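Local coordinates for SUMO1 linked HERC2 ZZ domain (Small ubiquitin-related modifier 1,E3 ubiquitin-protein ligase HERC2) (Homo sapiens, PDB 6WW3) that is an engineered fusion of the SUMO1 tail with the ZZ zinc finger of the ubiquitin ligase HERC2, which binds histone H3 and SUMO1, at residues A[21-26]-A[35-41]. Numbering follows the deposited sequence.
Sequences INGSRF and DFCETCF. With ZN (zinc ion), chain C.
Phe26 and Phe36 form an antiparallel hydrogen-bonded pair: Phe26 N donates to Phe36 O (3.0 Å) and Phe36 N to Phe26 O (2.8 Å). The ring of Phe41 lies over one face of the Phe26 ring in an offset stack, planes 6° apart and centroids 4.2 Å apart; CG of Phe41, anti to the backbone N (chi1 172°), carries the ring out from the helix to this position. Phe26 CE2 also rests on Glu38 CB at 3.7 Å. This is the hairpin of the HERC2 ZZ zinc finger, strands 25-28 and 35-36, running into helix 38-43. At the turn into that helix, Cys37 is the N-cap, its SG accepting from Cys40 N at 3.5 Å, nearly straight (169°); both thiolates bind zinc, whose site Cys13 and Cys16 complete. Ile21 packs CG2 against Cys37 CB. The charged contact is a side-on grip, NE (2.8 Å) and NH2 (2.9 Å) of Arg25 both meeting OD2 of Asp35 from one face of the carboxylate, with OD2 in the guanidinium plane. Replacing Arg25 by an alanine would probably leave the Asp35 carboxylate without this countercharge and freer to turn. One water accepts from Glu38 N and lies within 2.8 Å of both Asn22 O and Ser24 O; a second accepts from Ser24 N and donates to Glu38 OE1.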
loop_
_atom_site.group_PDB
_atom_site.type_symbol
_atom_site.label_atom_id
_atom_site.label_comp_id
_atom_site.label_asym_id
_atom_site.label_seq_id
_atom_site.Cartn_x
_atom_site.Cartn_y
_atom_site.Cartn_z
ATOM N N ILE A 21 4.528 -3.272 -5.212
ATOM C CA ILE A 21 4.321 -1.864 -4.898
ATOM C C ILE A 21 5.680 -1.177 -4.821
ATOM O O ILE A 21 6.605 -1.664 -4.156
ATOM C CB ILE A 21 3.543 -1.704 -3.581
ATOM C CG1 ILE A 21 2.132 -2.300 -3.702
ATOM C CG2 ILE A 21 3.463 -0.212 -3.169
ATOM C CD1 ILE A 21 1.232 -1.970 -2.548
ATOM N N ASN A 22 5.810 -0.041 -5.507
ATOM C CA ASN A 22 6.947 0.835 -5.282
ATOM C C ASN A 22 6.471 2.093 -4.552
ATOM O O ASN A 22 5.309 2.481 -4.656
ATOM C CB ASN A 22 7.679 1.181 -6.592
ATOM C CG ASN A 22 6.847 2.026 -7.538
ATOM O OD1 ASN A 22 5.993 1.515 -8.252
ATOM N ND2 ASN A 22 7.079 3.330 -7.527
ATOM N N GLY A 23 7.367 2.693 -3.773
ATOM C CA GLY A 23 7.005 3.777 -2.884
ATOM C C GLY A 23 6.503 3.272 -1.541
ATOM O O GLY A 23 6.785 2.144 -1.122
ATOM N N SER A 24 5.753 4.135 -0.848
ATOM C CA SER A 24 5.178 3.733 0.429
ATOM C C SER A 24 4.008 2.783 0.205
ATOM O O SER A 24 3.212 2.950 -0.723
ATOM C CB SER A 24 4.718 4.938 1.252
ATOM O OG SER A 24 5.816 5.731 1.675
ATOM N N ARG A 25 3.919 1.780 1.068
ATOM C CA ARG A 25 2.870 0.772 1.040
ATOM C C ARG A 25 1.862 1.057 2.146
ATOM O O ARG A 25 2.238 1.366 3.277
ATOM C CB ARG A 25 3.493 -0.617 1.228
ATOM C CG ARG A 25 2.546 -1.704 1.664
ATOM C CD ARG A 25 3.289 -2.942 2.148
ATOM N NE ARG A 25 2.348 -4.011 2.483
ATOM C CZ ARG A 25 2.653 -5.143 3.105
ATOM N NH1 ARG A 25 3.895 -5.390 3.486
ATOM N NH2 ARG A 25 1.694 -6.033 3.346
ATOM N N PHE A 26 0.578 0.950 1.829
ATOM C CA PHE A 26 -0.474 1.193 2.814
ATOM C C PHE A 26 -1.279 -0.087 3.011
ATOM O O PHE A 26 -2.088 -0.453 2.154
ATOM C CB PHE A 26 -1.371 2.357 2.393
ATOM C CG PHE A 26 -0.656 3.681 2.368
ATOM C CD1 PHE A 26 -0.711 4.531 3.466
ATOM C CD2 PHE A 26 0.113 4.052 1.268
ATOM C CE1 PHE A 26 -0.035 5.743 3.455
ATOM C CE2 PHE A 26 0.795 5.259 1.253
ATOM C CZ PHE A 26 0.710 6.106 2.351
ATOM N N ASP A 35 -3.850 -4.122 0.400
ATOM C CA ASP A 35 -2.811 -3.103 0.330
ATOM C C ASP A 35 -3.126 -2.112 -0.780
ATOM O O ASP A 35 -3.717 -2.471 -1.798
ATOM C CB ASP A 35 -1.423 -3.717 0.087
ATOM C CG ASP A 35 -1.036 -4.737 1.146
ATOM O OD1 ASP A 35 -1.361 -5.928 0.974
ATOM O OD2 ASP A 35 -0.383 -4.354 2.134
ATOM N N PHE A 36 -2.723 -0.856 -0.566
ATOM C CA PHE A 36 -2.795 0.220 -1.549
ATOM C C PHE A 36 -1.399 0.760 -1.823
ATOM O O PHE A 36 -0.613 0.933 -0.893
ATOM C CB PHE A 36 -3.631 1.396 -1.031
ATOM C CG PHE A 36 -5.095 1.308 -1.327
ATOM C CD1 PHE A 36 -5.561 0.679 -2.467
ATOM C CD2 PHE A 36 -6.012 1.897 -0.471
ATOM C CE1 PHE A 36 -6.913 0.635 -2.744
ATOM C CE2 PHE A 36 -7.370 1.851 -0.748
ATOM C CZ PHE A 36 -7.816 1.220 -1.884
ATOM N N CYS A 37 -1.106 1.091 -3.076
ATOM C CA CYS A 37 -0.008 2.015 -3.301
ATOM C C CYS A 37 -0.452 3.419 -2.878
ATOM O O CYS A 37 -1.611 3.645 -2.516
ATOM C CB CYS A 37 0.453 1.983 -4.757
ATOM S SG CYS A 37 -0.685 2.786 -5.908
ATOM N N GLU A 38 0.480 4.372 -2.889
ATOM C CA GLU A 38 0.147 5.678 -2.321
ATOM C C GLU A 38 -0.895 6.408 -3.161
ATOM O O GLU A 38 -1.825 7.007 -2.608
ATOM C CB GLU A 38 1.396 6.544 -2.143
ATOM C CG GLU A 38 1.081 7.912 -1.533
ATOM C CD GLU A 38 2.311 8.652 -1.026
ATOM O OE1 GLU A 38 3.394 8.039 -0.923
ATOM O OE2 GLU A 38 2.196 9.862 -0.761
ATOM N N THR A 39 -0.764 6.374 -4.491
ATOM C CA THR A 39 -1.770 7.013 -5.333
ATOM C C THR A 39 -3.149 6.419 -5.075
ATOM O O THR A 39 -4.121 7.149 -4.871
ATOM C CB THR A 39 -1.423 6.875 -6.814
ATOM O OG1 THR A 39 -0.158 7.492 -7.078
ATOM C CG2 THR A 39 -2.501 7.560 -7.647
ATOM N N CYS A 40 -3.245 5.084 -5.055
ATOM C CA CYS A 40 -4.525 4.443 -4.768
ATOM C C CYS A 40 -5.016 4.795 -3.374
ATOM O O CYS A 40 -6.218 5.015 -3.171
ATOM C CB CYS A 40 -4.402 2.928 -4.910
ATOM S SG CYS A 40 -4.374 2.386 -6.606
ATOM N N PHE A 41 -4.104 4.844 -2.396
ATOM C CA PHE A 41 -4.510 5.200 -1.043
ATOM C C PHE A 41 -5.166 6.569 -1.004
ATOM O O PHE A 41 -6.078 6.789 -0.204
ATOM C CB PHE A 41 -3.321 5.171 -0.084
ATOM C CG PHE A 41 -3.648 5.713 1.283
ATOM C CD1 PHE A 41 -4.551 5.049 2.114
ATOM C CD2 PHE A 41 -3.063 6.881 1.738
ATOM C CE1 PHE A 41 -4.867 5.542 3.371
ATOM C CE2 PHE A 41 -3.366 7.388 3.006
ATOM C CZ PHE A 41 -4.273 6.723 3.820
HETATM ZN ZN ZN C . -2.423 1.283 -6.710
HETATM O O HOH W 1 3.280 3.853 -3.360
HETATM O O HOH W 2 4.881 6.461 -2.241
#